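Long-range contacts in uncharacterized protein (Thermus thermophilus HB8, PDB 6SCE), which acts as a DNA nuclease in type III CRISPR defence that is switched on by cyclic oligoadenylate: residues L173-F181 with F212-G220; A115-F123 with E129-A137. All coordinates share one frame; numbering follows the deposited sequence. Where two conformers were deposited one is given.

Contact 1: residues L173-F181 with F212-G220; sequences LPGREGGVF and FSGEAKRLG
R176 lies across E215 and R218, meeting residues one turn apart on helix 206-220. Its CG stands anti to the carbonyl carbon (chi1 -59°), and bends at chi2 and chi3 lead the chain past the E215 carboxylate in the opposite direction. R176 CB passes E215 OE2 at 4.0 Å, and R176 CD comes closer, 3.4 Å from the same oxygen. Beyond it, NE turns out of the contact to a salt bridge with E153. R176 CZ lies 3.1 Å from R218 NH1, which sits over the centre of one guanidinium face; the two guanidinium planes are 23° apart. R176 NH1 makes a long salt bridge of 3.6 Å to E215 OE2, while R176 NH2 lies under R218 NH1, 3.1 Å away, two donors that do not bond. With an alanine in place of R176, E153 would probably lose one of its two arginine partners and R218 NH1 the guanidinium face it lies over.

The type II turn R176-G179 leads into strand 179-184; helix 206-220 is the beta-alpha-beta crossover between parallel neighbours 187-192 and 225-229, with W190 against F212 and L219. Two waters donate to E177 O and reach E215, one OE1 at 2.7 Å, the other OE2 at 2.6 Å. OE1 is also bound by W190. L173 and L219 meet tip to tip, CD2 to CD2 at 3.8 Å, and the F212 ring brings its edge to G179. The polar link is thus largely mediated, by waters and the E153 carboxylate, which probably offsets the closeness of the arginine charges.

Contact 2: residues A115-F123 with E129-A137; sequences ALEAPRALF and EERSLEAEA
R120 and E130 are brought together by unlike first torsions: CG of R120 is anti to the carbonyl carbon (chi1 -56°), that of E130 anti to the backbone N (chi1 169°), and both chains run on extended. They cross on the face of the hairpin that also carries L122 and S132. R120 NH1 gives a short, bent bond of 2.5 Å to E130 OE2, at 138° and tilted out of the guanidinium plane. R120 NH2 bonds E117 OE1 at 3.0 Å, much straighter and within that plane, which makes R120 the centre of a three-residue salt-bridge network; W352 adds a cation-pi contact. L122 lies alongside E130, with L122 CD2 3.4 Å from E130 CG.

On the other face R131 has CG in the crowded position between backbone N and carbonyl carbon. In one of its two modelled conformers the chain bends at chi3 and brings the guanidinium obliquely to F123, whose CE2 then lies over it, 3.4 Å from R131 CZ; R131 NH1 bonds E27.

The backbones form an antiparallel ladder in which A121-R131 and F123-E129 are the hydrogen-bonded pairs. L133 N extends it with a bond to P119 O at 2.8 Å, and a water spans A118 O and S132 OG. L133 also sets CD2 3.8 Å from A121 CB.

This beta hairpin closes one edge of a Rossmann-like sheet, of strand order 3-2-1-4-5-6-7, consistent with a CARF domain. Strand 120-125 separates edge strand 129-132 from strand 105-111, where F108 meets the F123 ring, and helix 15-28 packs L19 and V23 against L133.

Overall arrangement
Contact 2 closes in the chain before contact 1 opens; their centres are 25 Å apart and their nearest atoms about 10 Å. They belong to successive mixed sheets, yet side chains tie the two parts of the fold together. The short turn between strands 179-184 and 187-192 carries R185, which salt-bridges E134 of contact 2, and Y189 bonds the backbone of L116. In return, R218 of contact 1 reaches E45 on helix 44-59, which belongs to the earlier part of the chain. At its closest atom contact 1 is about 5 Å, and contact 2 about 6 Å, from the bound nucleic acid, probably the cyclic oligoadenylate activator, so both lie in the shell around it rather than against it.

Contact 1: residues L173-F181 with F212-G220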
# COMPACT_ATOMS: atom_id res chain seq x y z
N LEU A 173 21.17 13.55 -6.50
CA LEU A 173 21.74 12.25 -6.75
C LEU A 173 22.17 12.23 -8.21
O LEU A 173 21.33 12.09 -9.11
CB LEU A 173 20.72 11.14 -6.48
CG LEU A 173 20.49 10.73 -5.03
CD1 LEU A 173 20.18 11.90 -4.13
CD2 LEU A 173 19.35 9.72 -4.99
N PRO A 174 23.48 12.36 -8.46
CA PRO A 174 23.88 12.48 -9.87
C PRO A 174 23.45 11.29 -10.72
O PRO A 174 23.17 11.46 -11.89
CB PRO A 174 25.41 12.59 -9.78
CG PRO A 174 25.62 13.31 -8.47
CD PRO A 174 24.62 12.62 -7.56
N GLY A 175 23.33 10.11 -10.12
CA GLY A 175 22.81 8.92 -10.80
C GLY A 175 21.30 8.83 -10.97
O GLY A 175 20.81 7.82 -11.47
N ARG A 176 20.55 9.83 -10.52
CA ARG A 176 19.08 9.79 -10.59
C ARG A 176 18.57 11.11 -11.07
O ARG A 176 18.27 12.00 -10.28
CB ARG A 176 18.44 9.51 -9.23
CG ARG A 176 18.85 8.21 -8.58
CD ARG A 176 17.77 7.18 -8.66
NE ARG A 176 18.33 5.84 -8.77
CZ ARG A 176 17.65 4.77 -9.13
NH1 ARG A 176 16.35 4.87 -9.43
NH2 ARG A 176 18.27 3.60 -9.20
N GLU A 177 18.42 11.21 -12.39
CA GLU A 177 17.94 12.42 -13.03
C GLU A 177 16.50 12.70 -12.58
O GLU A 177 15.75 11.78 -12.33
CB GLU A 177 17.99 12.16 -14.55
CG GLU A 177 17.60 13.31 -15.45
CD GLU A 177 17.59 12.89 -16.92
OE1 GLU A 177 17.92 11.71 -17.21
OE2 GLU A 177 17.23 13.73 -17.77
N GLY A 178 16.13 13.96 -12.47
CA GLY A 178 14.71 14.34 -12.38
C GLY A 178 14.14 14.60 -11.00
O GLY A 178 12.99 15.01 -10.86
N GLY A 179 14.95 14.38 -9.97
CA GLY A 179 14.50 14.61 -8.62
C GLY A 179 15.56 15.16 -7.71
O GLY A 179 16.77 15.11 -8.01
N VAL A 180 15.11 15.72 -6.60
CA VAL A 180 15.97 16.16 -5.51
C VAL A 180 15.49 15.47 -4.24
O VAL A 180 14.29 15.47 -4.00
CB VAL A 180 15.88 17.68 -5.30
CG1 VAL A 180 16.88 18.14 -4.24
CG2 VAL A 180 16.12 18.43 -6.60
N PHE A 181 16.42 14.93 -3.44
CA PHE A 181 16.07 14.26 -2.19
C PHE A 181 16.10 15.29 -1.09
O PHE A 181 17.17 15.85 -0.79
CB PHE A 181 17.10 13.16 -1.92
CG PHE A 181 16.77 12.33 -0.71
CD1 PHE A 181 15.78 11.38 -0.79
CD2 PHE A 181 17.48 12.48 0.48
CE1 PHE A 181 15.46 10.58 0.30
CE2 PHE A 181 17.18 11.68 1.57
CZ PHE A 181 16.16 10.75 1.49
N PHE A 212 8.17 7.95 -11.03
CA PHE A 212 8.63 8.86 -10.00
C PHE A 212 8.13 8.43 -8.62
O PHE A 212 8.85 8.53 -7.64
CB PHE A 212 8.15 10.29 -10.29
CG PHE A 212 8.84 11.33 -9.49
CD1 PHE A 212 10.14 11.69 -9.78
CD2 PHE A 212 8.21 11.92 -8.40
CE1 PHE A 212 10.79 12.66 -9.05
CE2 PHE A 212 8.86 12.87 -7.65
CZ PHE A 212 10.16 13.24 -7.97
N SER A 213 6.90 7.97 -8.56
CA SER A 213 6.34 7.46 -7.34
C SER A 213 7.09 6.20 -6.85
O SER A 213 7.47 6.10 -5.69
CB SER A 213 4.88 7.17 -7.52
OG SER A 213 4.48 6.32 -6.47
N GLY A 214 7.33 5.25 -7.74
CA GLY A 214 8.11 4.06 -7.37
C GLY A 214 9.52 4.42 -6.93
O GLY A 214 10.07 3.86 -5.97
N GLU A 215 10.10 5.40 -7.61
CA GLU A 215 11.44 5.86 -7.29
C GLU A 215 11.53 6.47 -5.89
O GLU A 215 12.50 6.24 -5.15
CB GLU A 215 11.86 6.88 -8.33
CG GLU A 215 13.28 7.29 -8.32
CD GLU A 215 13.62 8.22 -9.47
OE1 GLU A 215 12.79 9.10 -9.84
OE2 GLU A 215 14.76 8.11 -9.95
N ALA A 216 10.53 7.28 -5.54
CA ALA A 216 10.44 7.90 -4.21
C ALA A 216 10.41 6.81 -3.15
O ALA A 216 11.07 6.92 -2.11
CB ALA A 216 9.18 8.76 -4.10
N LYS A 217 9.65 5.76 -3.41
CA LYS A 217 9.49 4.68 -2.39
C LYS A 217 10.75 3.87 -2.25
O LYS A 217 11.13 3.49 -1.12
CB LYS A 217 8.29 3.79 -2.72
CG LYS A 217 6.90 4.44 -2.61
CD LYS A 217 6.73 5.49 -1.51
CE LYS A 217 5.28 5.99 -1.46
NZ LYS A 217 5.12 7.04 -0.43
N ARG A 218 11.45 3.61 -3.35
CA ARG A 218 12.76 2.93 -3.26
C ARG A 218 13.82 3.74 -2.50
O ARG A 218 14.51 3.19 -1.65
CB ARG A 218 13.29 2.58 -4.65
CG ARG A 218 14.78 2.31 -4.66
CD ARG A 218 15.28 1.73 -5.98
NE ARG A 218 16.71 1.42 -5.89
CZ ARG A 218 17.69 2.32 -5.99
NH1 ARG A 218 17.42 3.60 -6.25
NH2 ARG A 218 18.96 1.93 -5.88
N LEU A 219 13.98 5.02 -2.85
CA LEU A 219 14.95 5.89 -2.22
C LEU A 219 14.67 6.17 -0.76
O LEU A 219 15.59 6.14 0.06
CB LEU A 219 15.02 7.25 -2.95
CG LEU A 219 15.66 7.14 -4.35
CD1 LEU A 219 15.57 8.44 -5.08
CD2 LEU A 219 17.11 6.69 -4.26
N GLY A 220 13.42 6.52 -0.44
CA GLY A 220 13.09 7.08 0.85
C GLY A 220 12.10 6.29 1.67
O GLY A 220 11.70 6.73 2.74
O HOH W 1 13.27 11.43 -11.13
O HOH W 2 15.69 8.90 -12.24

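Contact 2: residues A115-F123 with E129-A137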
# COMPACT_ATOMS: atom_id res chain seq x y z
N ALA A 115 2.60 15.21 6.64
CA ALA A 115 3.51 15.95 5.78
C ALA A 115 3.82 17.32 6.34
O ALA A 115 2.93 17.98 6.89
CB ALA A 115 2.92 16.10 4.37
N LEU A 116 5.09 17.69 6.23
CA LEU A 116 5.66 18.94 6.67
C LEU A 116 5.71 19.17 8.17
O LEU A 116 6.05 20.26 8.62
CB LEU A 116 4.98 20.14 5.97
CG LEU A 116 5.19 20.25 4.47
CD1 LEU A 116 4.53 21.53 3.98
CD2 LEU A 116 6.65 20.24 4.09
N GLU A 117 5.39 18.15 8.97
CA GLU A 117 5.57 18.27 10.43
C GLU A 117 6.78 17.48 10.88
O GLU A 117 7.22 16.59 10.18
CB GLU A 117 4.36 17.76 11.15
CG GLU A 117 3.21 18.76 11.13
CD GLU A 117 2.16 18.44 12.18
OE1 GLU A 117 2.37 17.52 12.99
OE2 GLU A 117 1.11 19.10 12.16
N ALA A 118 7.33 17.80 12.04
CA ALA A 118 8.34 16.93 12.63
C ALA A 118 7.60 15.72 13.20
O ALA A 118 6.43 15.84 13.61
CB ALA A 118 9.10 17.63 13.74
N PRO A 119 8.28 14.58 13.27
CA PRO A 119 7.65 13.42 13.95
C PRO A 119 7.36 13.71 15.42
O PRO A 119 7.98 14.62 15.99
CB PRO A 119 8.71 12.33 13.86
CG PRO A 119 9.62 12.76 12.77
CD PRO A 119 9.62 14.26 12.77
N ARG A 120 6.45 12.94 16.00
CA ARG A 120 6.10 13.04 17.42
C ARG A 120 6.43 11.74 18.13
O ARG A 120 6.30 10.68 17.54
CB ARG A 120 4.61 13.29 17.56
CG ARG A 120 4.10 14.52 16.83
CD ARG A 120 2.59 14.65 16.97
NE ARG A 120 2.13 15.73 16.14
CZ ARG A 120 1.09 16.51 16.41
NH1 ARG A 120 0.37 16.34 17.51
NH2 ARG A 120 0.78 17.47 15.55
N ALA A 121 6.86 11.84 19.38
CA ALA A 121 6.90 10.67 20.26
C ALA A 121 5.58 10.59 20.99
O ALA A 121 5.14 11.58 21.60
CB ALA A 121 8.04 10.80 21.27
N LEU A 122 4.94 9.44 20.96
CA LEU A 122 3.76 9.21 21.80
C LEU A 122 4.13 8.22 22.86
O LEU A 122 4.43 7.07 22.55
CB LEU A 122 2.60 8.68 20.98
CG LEU A 122 2.20 9.43 19.73
CD1 LEU A 122 0.85 8.88 19.29
CD2 LEU A 122 2.12 10.93 19.93
N PHE A 123 4.19 8.68 24.10
CA PHE A 123 4.46 7.77 25.21
C PHE A 123 3.13 7.23 25.66
O PHE A 123 2.16 7.96 25.80
CB PHE A 123 5.22 8.48 26.34
CG PHE A 123 6.59 8.90 25.93
CD1 PHE A 123 7.65 8.03 26.06
CD2 PHE A 123 6.80 10.12 25.31
CE1 PHE A 123 8.91 8.39 25.62
CE2 PHE A 123 8.06 10.48 24.89
CZ PHE A 123 9.10 9.60 25.02
N GLU A 129 1.83 10.83 27.20
CA GLU A 129 2.49 12.10 26.96
C GLU A 129 2.83 12.11 25.49
O GLU A 129 3.09 11.06 24.92
CB GLU A 129 3.82 12.20 27.72
CG GLU A 129 3.72 12.38 29.23
CD GLU A 129 5.07 12.25 29.91
OE1 GLU A 129 6.12 12.26 29.22
OE2 GLU A 129 5.08 12.12 31.15
N GLU A 130 2.86 13.28 24.89
CA GLU A 130 3.28 13.40 23.51
C GLU A 130 4.28 14.56 23.44
O GLU A 130 4.15 15.52 24.20
CB GLU A 130 2.01 13.64 22.69
CG GLU A 130 2.21 14.06 21.26
CD GLU A 130 0.91 14.54 20.63
OE1 GLU A 130 -0.16 14.01 20.99
OE2 GLU A 130 0.97 15.44 19.79
N ARG A 131 5.32 14.45 22.61
CA ARG A 131 6.23 15.56 22.38
C ARG A 131 6.71 15.58 20.92
O ARG A 131 6.85 14.52 20.30
CB ARG A 131 7.43 15.51 23.34
CG ARG A 131 8.45 14.42 23.10
CD ARG A 131 9.66 14.56 24.01
NE ARG A 131 9.41 13.99 25.33
CZ ARG A 131 10.11 13.00 25.88
NH1 ARG A 131 9.76 12.56 27.08
NH2 ARG A 131 11.14 12.45 25.24
N SER A 132 6.97 16.77 20.41
CA SER A 132 7.50 16.97 19.10
C SER A 132 8.95 16.59 19.10
O SER A 132 9.67 16.89 20.07
CB SER A 132 7.35 18.44 18.70
OG SER A 132 7.81 18.59 17.38
N LEU A 133 9.39 15.90 18.05
CA LEU A 133 10.77 15.45 17.94
C LEU A 133 11.60 16.32 17.01
O LEU A 133 12.41 15.82 16.19
CB LEU A 133 10.82 13.97 17.49
CG LEU A 133 10.12 13.04 18.50
CD1 LEU A 133 10.20 11.62 17.96
CD2 LEU A 133 10.70 13.13 19.90
N GLU A 134 11.48 17.64 17.20
CA GLU A 134 12.26 18.58 16.39
C GLU A 134 13.72 18.33 16.51
O GLU A 134 14.43 18.35 15.53
CB GLU A 134 12.04 20.03 16.84
CG GLU A 134 10.66 20.55 16.56
CD GLU A 134 10.41 20.85 15.09
OE1 GLU A 134 11.35 20.85 14.24
OE2 GLU A 134 9.23 21.08 14.79
N ALA A 135 14.18 18.11 17.74
CA ALA A 135 15.62 17.98 18.00
C ALA A 135 16.19 16.65 17.53
O ALA A 135 17.30 16.60 17.01
CB ALA A 135 15.91 18.16 19.49
N GLU A 136 15.42 15.58 17.75
CA GLU A 136 15.83 14.22 17.43
C GLU A 136 15.62 13.84 15.95
O GLU A 136 16.16 12.84 15.48
CB GLU A 136 15.01 13.25 18.28
CG GLU A 136 15.22 13.42 19.78
CD GLU A 136 14.19 14.33 20.45
OE1 GLU A 136 13.56 15.17 19.76
OE2 GLU A 136 13.97 14.17 21.68
N ALA A 137 14.83 14.63 15.24
CA ALA A 137 14.58 14.41 13.79
C ALA A 137 15.80 14.01 13.00
O ALA A 137 16.88 14.62 13.12
CB ALA A 137 14.00 15.68 13.18
O HOH W 3 5.78 17.47 15.80